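Local structure of N(G),N(G)-dimethylarginine dimethylaminohydrolase (Pseudomonas aeruginosa, 1H70) at residues R212-A217 / R232-D237; P197-Y202 / Y219-E224; F1-I6 / C206-E211. The protein hydrolyses N(G),N(G)-dimethyl-L-arginine and N(G)-monomethyl-L-arginine, inhibitors of nitric oxide synthase, to L-citrulline and dimethylamine or methylamine. The protein carries 1 engineered substitution. One frame throughout, in Å; residues are numbered along the deposited sequence.

How the interactions relate
From the N terminus, residues 1-6 enter the first strand of one small sheet, and interaction 3 joins them to 206-211, closing a loop of 199 residues. Interaction 2 starts at 197-202, just before strand 207-209, and reaches 219-224, so its loop crosses that of interaction 3, and equally that of interaction 1, which pairs 212-217 with 232-237. Interactions 1 and 3 are in series and share a sheet, strand 207-209 running antiparallel to 212-216. Helix 220-227 is the crossover between the strands of interaction 1, and Thr222 and Arg223 pack on Met215. Together the contacts tie the chain start, a three-stranded sheet and its flanking helix.

Interaction 1. Residues R212-A217 / R232-D237; sequences RVIMPA and RVIEVD
Arg212 lies alongside Arg232, the two side chains pointing the same way and their guanidinium planes only 19° apart, with NE of Arg212 4.0 Å from NH1 of Arg232. The like charges are probably eased by Asp47, which forms a salt bridge with Arg212, while the carbonyl of Asn210 takes another of its N-H groups. The parallel hydrogen bonds begin at Val213: its N donates to Arg232 O (2.9 Å) and its O accepts from Ile234 N in a nearly straight bond. Ile214 sets CG1 against CD1 of Ile234 at 4.1 Å and CG2 against CG2 of Val236; these branched aliphatic chains suit the face that packs on helix 29-43. Met215 turns to the other face. With CG between the backbone N and the carbonyl carbon (chi1 70°), the Met215 chain lies back over the neighbouring strand, its SD 3.5 Å from CG1 of Val233, while its own N and O bond to Ile234 O and Val236 N. Pro216 O accepts from a water that also donates to OE1 of Glu235. Ala217 N reaches Val236 O at 3.0 Å from well above the carbonyl plane, the most bent bond of the ladder (141°). A second water joins Ala217 O to OD1 of Asp237. Two adjacent parallel strands, linked through helix 220-227 packed on the Val213, Met215 and Val233 face, make this a classic beta-alpha-beta unit.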
loop_
_atom_site.group_PDB
_atom_site.type_symbol
_atom_site.label_atom_id
_atom_site.label_comp_id
_atom_site.label_asym_id
_atom_site.label_seq_id
_atom_site.Cartn_x
_atom_site.Cartn_y
_atom_site.Cartn_z
ATOM N N ARG A 212 -0.732 10.485 12.521
ATOM C CA ARG A 212 -1.671 11.085 11.584
ATOM C C ARG A 212 -2.256 9.893 10.831
ATOM O O ARG A 212 -1.577 8.850 10.724
ATOM C CB ARG A 212 -0.997 11.976 10.531
ATOM C CG ARG A 212 0.400 12.521 10.903
ATOM C CD ARG A 212 0.335 13.741 11.691
ATOM N NE ARG A 212 1.453 14.662 11.903
ATOM C CZ ARG A 212 2.576 14.686 12.622
ATOM N NH1 ARG A 212 3.254 15.832 12.582
ATOM N NH2 ARG A 212 3.099 13.651 13.305
ATOM N N VAL A 213 -3.474 9.998 10.335
ATOM C CA VAL A 213 -4.011 8.915 9.512
ATOM C C VAL A 213 -4.532 9.600 8.259
ATOM O O VAL A 213 -5.407 10.482 8.327
ATOM C CB VAL A 213 -5.082 8.034 10.164
ATOM C CG1 VAL A 213 -5.752 7.181 9.083
ATOM C CG2 VAL A 213 -4.492 7.086 11.197
ATOM N N ILE A 214 -3.962 9.237 7.116
ATOM C CA ILE A 214 -4.364 9.834 5.841
ATOM C C ILE A 214 -5.402 8.920 5.205
ATOM O O ILE A 214 -5.166 7.705 5.086
ATOM C CB ILE A 214 -3.154 10.065 4.923
ATOM C CG1 ILE A 214 -2.238 11.146 5.541
ATOM C CG2 ILE A 214 -3.619 10.519 3.541
ATOM C CD1 ILE A 214 -0.893 11.314 4.844
ATOM N N MET A 215 -6.559 9.458 4.834
ATOM C CA MET A 215 -7.622 8.611 4.301
ATOM C C MET A 215 -8.288 9.327 3.131
ATOM O O MET A 215 -8.149 10.559 3.004
ATOM C CB MET A 215 -8.681 8.350 5.400
ATOM C CG MET A 215 -9.474 9.613 5.701
ATOM S SD MET A 215 -10.821 9.377 6.921
ATOM C CE MET A 215 -11.793 8.204 6.051
ATOM N N PRO A 216 -9.002 8.580 2.291
ATOM C CA PRO A 216 -9.738 9.176 1.164
ATOM C C PRO A 216 -10.856 10.087 1.681
ATOM O O PRO A 216 -11.509 9.807 2.716
ATOM C CB PRO A 216 -10.342 7.968 0.446
ATOM C CG PRO A 216 -10.367 6.868 1.456
ATOM C CD PRO A 216 -9.179 7.118 2.351
ATOM N N ALA A 217 -11.068 11.190 0.973
ATOM C CA ALA A 217 -12.124 12.133 1.353
ATOM C C ALA A 217 -13.473 11.590 0.864
ATOM O O ALA A 217 -13.512 10.918 -0.166
ATOM C CB ALA A 217 -11.863 13.480 0.737
ATOM N N ARG A 232 -4.840 12.075 14.307
ATOM C CA ARG A 232 -5.085 13.305 13.566
ATOM C C ARG A 232 -5.455 12.869 12.155
ATOM O O ARG A 232 -4.591 12.397 11.418
ATOM C CB ARG A 232 -3.846 14.188 13.503
ATOM C CG ARG A 232 -3.457 14.762 14.846
ATOM C CD ARG A 232 -2.208 15.636 14.798
ATOM N NE ARG A 232 -2.368 16.782 13.913
ATOM C CZ ARG A 232 -1.394 17.642 13.660
ATOM N NH1 ARG A 232 -0.202 17.499 14.221
ATOM N NH2 ARG A 232 -1.609 18.671 12.844
ATOM N N VAL A 233 -6.728 13.013 11.791
ATOM C CA VAL A 233 -7.145 12.546 10.475
ATOM C C VAL A 233 -7.030 13.600 9.381
ATOM O O VAL A 233 -7.477 14.745 9.529
ATOM C CB VAL A 233 -8.545 11.910 10.533
ATOM C CG1 VAL A 233 -8.967 11.326 9.176
ATOM C CG2 VAL A 233 -8.589 10.851 11.621
ATOM N N ILE A 234 -6.400 13.200 8.280
ATOM C CA ILE A 234 -6.234 14.071 7.121
ATOM C C ILE A 234 -6.995 13.456 5.952
ATOM O O ILE A 234 -6.741 12.309 5.613
ATOM C CB ILE A 234 -4.756 14.223 6.739
ATOM C CG1 ILE A 234 -3.938 14.713 7.938
ATOM C CG2 ILE A 234 -4.627 15.165 5.538
ATOM C CD1 ILE A 234 -2.425 14.653 7.699
ATOM N N GLU A 235 -7.921 14.197 5.344
ATOM C CA GLU A 235 -8.688 13.653 4.226
ATOM C C GLU A 235 -8.143 14.178 2.911
ATOM O O GLU A 235 -7.933 15.395 2.763
ATOM C CB GLU A 235 -10.179 14.041 4.320
ATOM C CG GLU A 235 -10.908 13.385 5.477
ATOM C CD GLU A 235 -12.319 13.951 5.658
ATOM O OE1 GLU A 235 -13.311 13.337 5.228
ATOM O OE2 GLU A 235 -12.421 15.031 6.248
ATOM N N VAL A 236 -7.892 13.263 1.978
ATOM C CA VAL A 236 -7.379 13.621 0.654
ATOM C C VAL A 236 -8.254 12.964 -0.408
ATOM O O VAL A 236 -8.454 11.754 -0.382
ATOM C CB VAL A 236 -5.912 13.138 0.440
ATOM C CG1 VAL A 236 -5.465 13.404 -0.999
ATOM C CG2 VAL A 236 -4.970 13.833 1.384
ATOM N N ASP A 237 -8.767 13.740 -1.362
ATOM C CA ASP A 237 -9.619 13.107 -2.387
ATOM C C ASP A 237 -8.747 12.284 -3.327
ATOM O O ASP A 237 -7.792 12.820 -3.888
ATOM C CB ASP A 237 -10.386 14.200 -3.152
ATOM C CG ASP A 237 -11.418 13.667 -4.139
ATOM O OD1 ASP A 237 -11.703 12.446 -4.203
ATOM O OD2 ASP A 237 -12.014 14.493 -4.880
HETATM O O HOH W 1 -13.521 10.733 4.455
HETATM O O HOH W 2 -11.800 10.226 -2.362
#

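Interaction 2. Residues P197-Y202 / Y219-E224; sequences PEEESY and YPRTRE
Glu200 turns its buried carboxylate to the first turn of helix 220-227 and meets it with both oxygens. Glu200 OE2 accepts from Arg221 N at 3.0 Å through its syn lone pair. Glu200 OE1 is gripped twice by Thr222, by the backbone N at 2.9 Å and by the hydroxyl OG1, also 2.9 Å, which arrives nearly along the C-O bond. Three bonds thus satisfy the buried acid and fix its rotation, and its negative charge probably interacts well with the positive end of the helix dipole. Glutamate suits the place because its chain, extended beyond CG (chi2 -158°), spans the gap to amides that no earlier helical turn can satisfy. Threonine adds a hydroxyl donor beside its own N-H.

Further out, Glu199 OE2 and Arg221 NH1 form a weak salt bridge at 3.4 Å, the acid at the edge of the guanidinium. One face of that guanidinium is covered by Pro197, whose CG lies 3.5 Å above the plane of Arg221, over its centre.

Tyr219, at the N-cap position, runs its ring past Glu200 in the opposite direction, with CD2 3.8 Å from CB of Glu200. Beyond, CE1 of Tyr219 meets CD2 of Tyr202 at 3.6 Å, with the ring planes inclined at 48°. Tyr202 OH is hydrogen-bonded to Gly246 O and Thr238 OG1, its side chain about 8 Å from the bound citrulline.

The contact fastens the loop between strands 192-195 and 207-209 to the start of helix 220-227, with Tyr202 packed against Pro216 of strand 212-216 and both tyrosines against Arg242 of helix 239-242.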
loop_
_atom_site.group_PDB
_atom_site.type_symbol
_atom_site.label_atom_id
_atom_site.label_comp_id
_atom_site.label_asym_id
_atom_site.label_seq_id
_atom_site.Cartn_x
_atom_site.Cartn_y
_atom_site.Cartn_z
ATOM N N PRO A 197 -18.261 0.211 6.955
ATOM C CA PRO A 197 -19.608 0.010 6.393
ATOM C C PRO A 197 -19.543 -0.255 4.890
ATOM O O PRO A 197 -18.660 0.293 4.238
ATOM C CB PRO A 197 -20.320 1.335 6.666
ATOM C CG PRO A 197 -19.522 2.034 7.714
ATOM C CD PRO A 197 -18.086 1.540 7.546
ATOM N N GLU A 198 -20.470 -1.037 4.343
ATOM C CA GLU A 198 -20.417 -1.381 2.915
ATOM C C GLU A 198 -20.333 -0.231 1.927
ATOM O O GLU A 198 -19.551 -0.307 0.985
ATOM C CB GLU A 198 -21.538 -2.350 2.533
ATOM C CG GLU A 198 -22.946 -1.812 2.603
ATOM C CD GLU A 198 -23.903 -2.835 1.987
ATOM O OE1 GLU A 198 -23.996 -2.887 0.724
ATOM O OE2 GLU A 198 -24.506 -3.595 2.761
ATOM N N GLU A 199 -21.115 0.825 2.113
ATOM C CA GLU A 199 -21.089 1.963 1.200
ATOM C C GLU A 199 -19.724 2.664 1.182
ATOM O O GLU A 199 -19.361 3.325 0.195
ATOM C CB GLU A 199 -22.128 2.960 1.700
ATOM C CG GLU A 199 -21.704 3.447 3.078
ATOM C CD GLU A 199 -22.740 3.190 4.128
ATOM O OE1 GLU A 199 -23.380 2.102 4.096
ATOM O OE2 GLU A 199 -22.879 4.115 4.962
ATOM N N GLU A 200 -18.966 2.499 2.263
ATOM C CA GLU A 200 -17.657 3.128 2.443
ATOM C C GLU A 200 -16.478 2.154 2.336
ATOM O O GLU A 200 -15.372 2.488 2.781
ATOM C CB GLU A 200 -17.598 3.784 3.835
ATOM C CG GLU A 200 -18.664 4.872 4.003
ATOM C CD GLU A 200 -18.345 5.879 5.083
ATOM O OE1 GLU A 200 -17.331 5.738 5.786
ATOM O OE2 GLU A 200 -19.100 6.866 5.245
ATOM N N SER A 201 -16.707 0.976 1.765
ATOM C CA SER A 201 -15.666 -0.051 1.628
ATOM C C SER A 201 -14.306 0.458 1.162
ATOM O O SER A 201 -13.278 -0.023 1.638
ATOM C CB SER A 201 -16.133 -1.155 0.667
ATOM O OG SER A 201 -16.304 -0.621 -0.645
ATOM N N TYR A 202 -14.280 1.388 0.201
ATOM C CA TYR A 202 -13.018 1.937 -0.310
ATOM C C TYR A 202 -12.167 2.469 0.829
ATOM O O TYR A 202 -10.950 2.315 0.813
ATOM C CB TYR A 202 -13.279 3.078 -1.299
ATOM C CG TYR A 202 -12.065 3.722 -1.956
ATOM C CD1 TYR A 202 -11.227 2.996 -2.809
ATOM C CD2 TYR A 202 -11.777 5.062 -1.747
ATOM C CE1 TYR A 202 -10.128 3.608 -3.430
ATOM C CE2 TYR A 202 -10.696 5.671 -2.349
ATOM C CZ TYR A 202 -9.879 4.950 -3.200
ATOM O OH TYR A 202 -8.799 5.560 -3.800
ATOM N N TYR A 219 -15.791 9.787 3.060
ATOM C CA TYR A 219 -16.173 8.589 3.819
ATOM C C TYR A 219 -16.317 9.012 5.280
ATOM O O TYR A 219 -15.481 8.750 6.128
ATOM C CB TYR A 219 -15.138 7.471 3.568
ATOM C CG TYR A 219 -15.044 7.146 2.074
ATOM C CD1 TYR A 219 -14.034 7.681 1.279
ATOM C CD2 TYR A 219 -16.007 6.349 1.449
ATOM C CE1 TYR A 219 -13.983 7.400 -0.089
ATOM C CE2 TYR A 219 -15.952 6.070 0.100
ATOM C CZ TYR A 219 -14.935 6.593 -0.671
ATOM O OH TYR A 219 -14.907 6.302 -2.023
ATOM N N PRO A 220 -17.410 9.712 5.577
ATOM C CA PRO A 220 -17.616 10.266 6.921
ATOM C C PRO A 220 -17.751 9.300 8.085
ATOM O O PRO A 220 -17.306 9.655 9.187
ATOM C CB PRO A 220 -18.891 11.121 6.792
ATOM C CG PRO A 220 -19.474 10.857 5.463
ATOM C CD PRO A 220 -18.502 10.051 4.643
ATOM N N ARG A 221 -18.344 8.129 7.891
ATOM C CA ARG A 221 -18.493 7.221 9.025
ATOM C C ARG A 221 -17.133 6.678 9.471
ATOM O O ARG A 221 -16.835 6.566 10.649
ATOM C CB ARG A 221 -19.452 6.084 8.709
ATOM C CG ARG A 221 -20.919 6.519 8.603
ATOM C CD ARG A 221 -21.828 5.365 8.194
ATOM N NE ARG A 221 -21.877 4.388 9.280
ATOM C CZ ARG A 221 -22.486 3.209 9.230
ATOM N NH1 ARG A 221 -23.110 2.807 8.131
ATOM N NH2 ARG A 221 -22.452 2.419 10.298
ATOM N N THR A 222 -16.323 6.328 8.477
ATOM C CA THR A 222 -14.995 5.809 8.727
ATOM C C THR A 222 -14.106 6.879 9.331
ATOM O O THR A 222 -13.335 6.628 10.254
ATOM C CB THR A 222 -14.383 5.303 7.406
ATOM O OG1 THR A 222 -15.138 4.179 6.929
ATOM C CG2 THR A 222 -12.951 4.817 7.663
ATOM N N ARG A 223 -14.232 8.103 8.831
ATOM C CA ARG A 223 -13.458 9.213 9.367
ATOM C C ARG A 223 -13.737 9.393 10.857
ATOM O O ARG A 223 -12.835 9.655 11.652
ATOM C CB ARG A 223 -13.791 10.481 8.578
ATOM C CG ARG A 223 -13.078 11.726 9.053
ATOM C CD ARG A 223 -13.996 12.520 9.955
ATOM N NE ARG A 223 -13.335 13.258 11.017
ATOM C CZ ARG A 223 -12.467 14.247 10.854
ATOM N NH1 ARG A 223 -12.101 14.638 9.641
ATOM N NH2 ARG A 223 -11.953 14.849 11.919
ATOM N N GLU A 224 -14.994 9.243 11.254
ATOM C CA GLU A 224 -15.318 9.396 12.680
ATOM C C GLU A 224 -14.838 8.205 13.517
ATOM O O GLU A 224 -14.406 8.380 14.677
ATOM C CB GLU A 224 -16.817 9.669 12.864
ATOM C CG GLU A 224 -17.230 9.927 14.307
ATOM C CD GLU A 224 -16.617 11.178 14.918
ATOM O OE1 GLU A 224 -16.033 12.013 14.195
ATOM O OE2 GLU A 224 -16.727 11.335 16.155
#

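Interaction 3. Residues F1-I6 / C206-E211; sequences FMFKHI and CIWVNE
An aromatic cluster of Phe1, Phe3 and Trp208 joins the start of the chain to the turn that follows strand 207-209. The six-membered ring of Trp208 directs its edge toward the face of Phe3 in an offset edge-to-face pair, planes at 64°, with CE3 of Trp208 3.8 Å from CE1 of Phe3. Phe1 is nearly parallel to the indole but slid aside, so the rings barely overlap; its CE2 lies 3.6 Å from Trp208 CZ3. SD of Met2 adds an oblique Met-aromatic contact, 4.0 Å from CH2 of Trp208.

Asn210 and Glu211 form the two-residue turn of the beta hairpin of strands 207-209 and 212-216, both with positive phi, as in a type I' turn, which asparagine at the first position tolerates well. Asn210 OD1 accepts from Phe3 N at 2.7 Å, in the carbonyl plane on a lone pair, and Asn210 ND2 donates to Phe3 O at 3.0 Å in a nearly straight bond. ND2 also bonds to Cys46 O. Trp208 is steadied by NE1, which donates to OE1 of Glu211 at 3.0 Å, approaching from above the carboxylate plane. Further along, CG1 of Val209 packs on CD1 of Ile6 at 4.0 Å, an aliphatic contact between two buried residues.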
loop_
_atom_site.group_PDB
_atom_site.type_symbol
_atom_site.label_atom_id
_atom_site.label_comp_id
_atom_site.label_asym_id
_atom_site.label_seq_id
_atom_site.Cartn_x
_atom_site.Cartn_y
_atom_site.Cartn_z
ATOM N N PHE A 1 7.317 3.706 17.843
ATOM C CA PHE A 1 8.040 3.808 16.539
ATOM C C PHE A 1 7.521 4.966 15.747
ATOM O O PHE A 1 6.475 5.502 16.067
ATOM C CB PHE A 1 8.046 2.500 15.741
ATOM C CG PHE A 1 7.093 2.276 14.591
ATOM C CD1 PHE A 1 7.583 2.151 13.298
ATOM C CD2 PHE A 1 5.731 2.138 14.790
ATOM C CE1 PHE A 1 6.740 1.868 12.239
ATOM C CE2 PHE A 1 4.883 1.840 13.738
ATOM C CZ PHE A 1 5.390 1.703 12.461
ATOM N N MET A 2 8.290 5.379 14.755
ATOM C CA MET A 2 7.895 6.471 13.886
ATOM C C MET A 2 8.603 6.286 12.538
ATOM O O MET A 2 9.765 5.868 12.469
ATOM C CB MET A 2 8.253 7.853 14.455
ATOM C CG MET A 2 7.476 8.281 15.723
ATOM S SD MET A 2 5.645 8.248 15.575
ATOM C CE MET A 2 5.173 8.264 17.269
ATOM N N PHE A 3 7.895 6.622 11.479
ATOM C CA PHE A 3 8.484 6.568 10.153
ATOM C C PHE A 3 9.373 7.795 9.970
ATOM O O PHE A 3 9.075 8.856 10.535
ATOM C CB PHE A 3 7.384 6.605 9.102
ATOM C CG PHE A 3 6.580 5.340 8.986
ATOM C CD1 PHE A 3 5.201 5.411 8.801
ATOM C CD2 PHE A 3 7.192 4.099 9.019
ATOM C CE1 PHE A 3 4.459 4.261 8.664
ATOM C CE2 PHE A 3 6.450 2.928 8.896
ATOM C CZ PHE A 3 5.087 2.998 8.727
ATOM N N LYS A 4 10.438 7.675 9.179
ATOM C CA LYS A 4 11.303 8.819 8.930
ATOM C C LYS A 4 11.181 9.244 7.472
ATOM O O LYS A 4 11.436 10.396 7.156
ATOM C CB LYS A 4 12.773 8.504 9.216
ATOM C CG LYS A 4 13.048 7.943 10.608
ATOM C CD LYS A 4 14.460 8.256 11.104
ATOM C CE LYS A 4 14.566 8.087 12.632
ATOM N NZ LYS A 4 14.698 6.670 13.115
ATOM N N HIS A 5 10.810 8.300 6.605
ATOM C CA HIS A 5 10.736 8.576 5.172
ATOM C C HIS A 5 9.529 8.002 4.424
ATOM O O HIS A 5 8.948 6.978 4.791
ATOM C CB HIS A 5 11.918 7.933 4.422
ATOM C CG HIS A 5 13.293 8.269 4.916
ATOM N ND1 HIS A 5 13.898 9.478 4.665
ATOM C CD2 HIS A 5 14.208 7.523 5.579
ATOM C CE1 HIS A 5 15.115 9.484 5.187
ATOM N NE2 HIS A 5 15.331 8.307 5.745
ATOM N N ILE A 6 9.241 8.653 3.301
ATOM C CA ILE A 6 8.230 8.260 2.363
ATOM C C ILE A 6 8.835 8.353 0.961
ATOM O O ILE A 6 9.629 9.261 0.706
ATOM C CB ILE A 6 7.019 9.226 2.549
ATOM C CG1 ILE A 6 6.088 8.537 3.571
ATOM C CG2 ILE A 6 6.359 9.597 1.248
ATOM C CD1 ILE A 6 5.523 9.389 4.604
ATOM N N CYS A 206 -6.370 2.970 4.291
ATOM C CA CYS A 206 -5.921 4.213 4.912
ATOM C C CYS A 206 -4.481 4.003 5.365
ATOM O O CYS A 206 -4.031 2.873 5.436
ATOM C CB CYS A 206 -6.740 4.594 6.156
ATOM S SG CYS A 206 -8.473 4.970 5.831
ATOM N N ILE A 207 -3.757 5.094 5.639
ATOM C CA ILE A 207 -2.391 4.943 6.161
ATOM C C ILE A 207 -2.096 5.703 7.438
ATOM O O ILE A 207 -2.356 6.887 7.567
ATOM C CB ILE A 207 -1.307 5.345 5.126
ATOM C CG1 ILE A 207 -1.570 6.746 4.569
ATOM C CG2 ILE A 207 -1.211 4.293 4.024
ATOM C CD1 ILE A 207 -0.485 7.206 3.555
ATOM N N TRP A 208 -1.521 4.984 8.400
ATOM C CA TRP A 208 -1.047 5.589 9.621
ATOM C C TRP A 208 0.350 6.097 9.276
ATOM O O TRP A 208 1.139 5.368 8.659
ATOM C CB TRP A 208 -0.935 4.552 10.739
ATOM C CG TRP A 208 -0.311 5.060 12.012
ATOM C CD1 TRP A 208 -0.997 5.591 13.079
ATOM C CD2 TRP A 208 1.066 5.102 12.345
ATOM N NE1 TRP A 208 -0.107 5.960 14.060
ATOM C CE2 TRP A 208 1.171 5.648 13.645
ATOM C CE3 TRP A 208 2.241 4.713 11.687
ATOM C CZ2 TRP A 208 2.400 5.846 14.282
ATOM C CZ3 TRP A 208 3.468 4.887 12.329
ATOM C CH2 TRP A 208 3.541 5.438 13.619
ATOM N N VAL A 209 0.648 7.339 9.644
ATOM C CA VAL A 209 1.994 7.896 9.488
ATOM C C VAL A 209 2.245 8.787 10.714
ATOM O O VAL A 209 1.739 9.914 10.803
ATOM C CB VAL A 209 2.164 8.809 8.221
ATOM C CG1 VAL A 209 3.639 9.215 8.072
ATOM C CG2 VAL A 209 1.696 8.141 6.917
ATOM N N ASN A 210 2.990 8.295 11.688
ATOM C CA ASN A 210 3.356 9.116 12.833
ATOM C C ASN A 210 2.194 9.779 13.601
ATOM O O ASN A 210 2.228 10.964 13.972
ATOM C CB ASN A 210 4.388 10.158 12.371
ATOM C CG ASN A 210 5.699 9.502 11.918
ATOM O OD1 ASN A 210 5.910 8.306 12.137
ATOM N ND2 ASN A 210 6.592 10.283 11.295
ATOM N N GLU A 211 1.175 8.990 13.848
ATOM C CA GLU A 211 -0.026 9.399 14.593
ATOM C C GLU A 211 -1.039 10.211 13.791
ATOM O O GLU A 211 -2.088 10.583 14.312
ATOM C CB GLU A 211 0.276 10.004 15.964
ATOM C CG GLU A 211 1.087 9.139 16.935
ATOM C CD GLU A 211 0.673 7.677 17.140
ATOM O OE1 GLU A 211 -0.439 7.233 16.784
ATOM O OE2 GLU A 211 1.548 6.945 17.686
#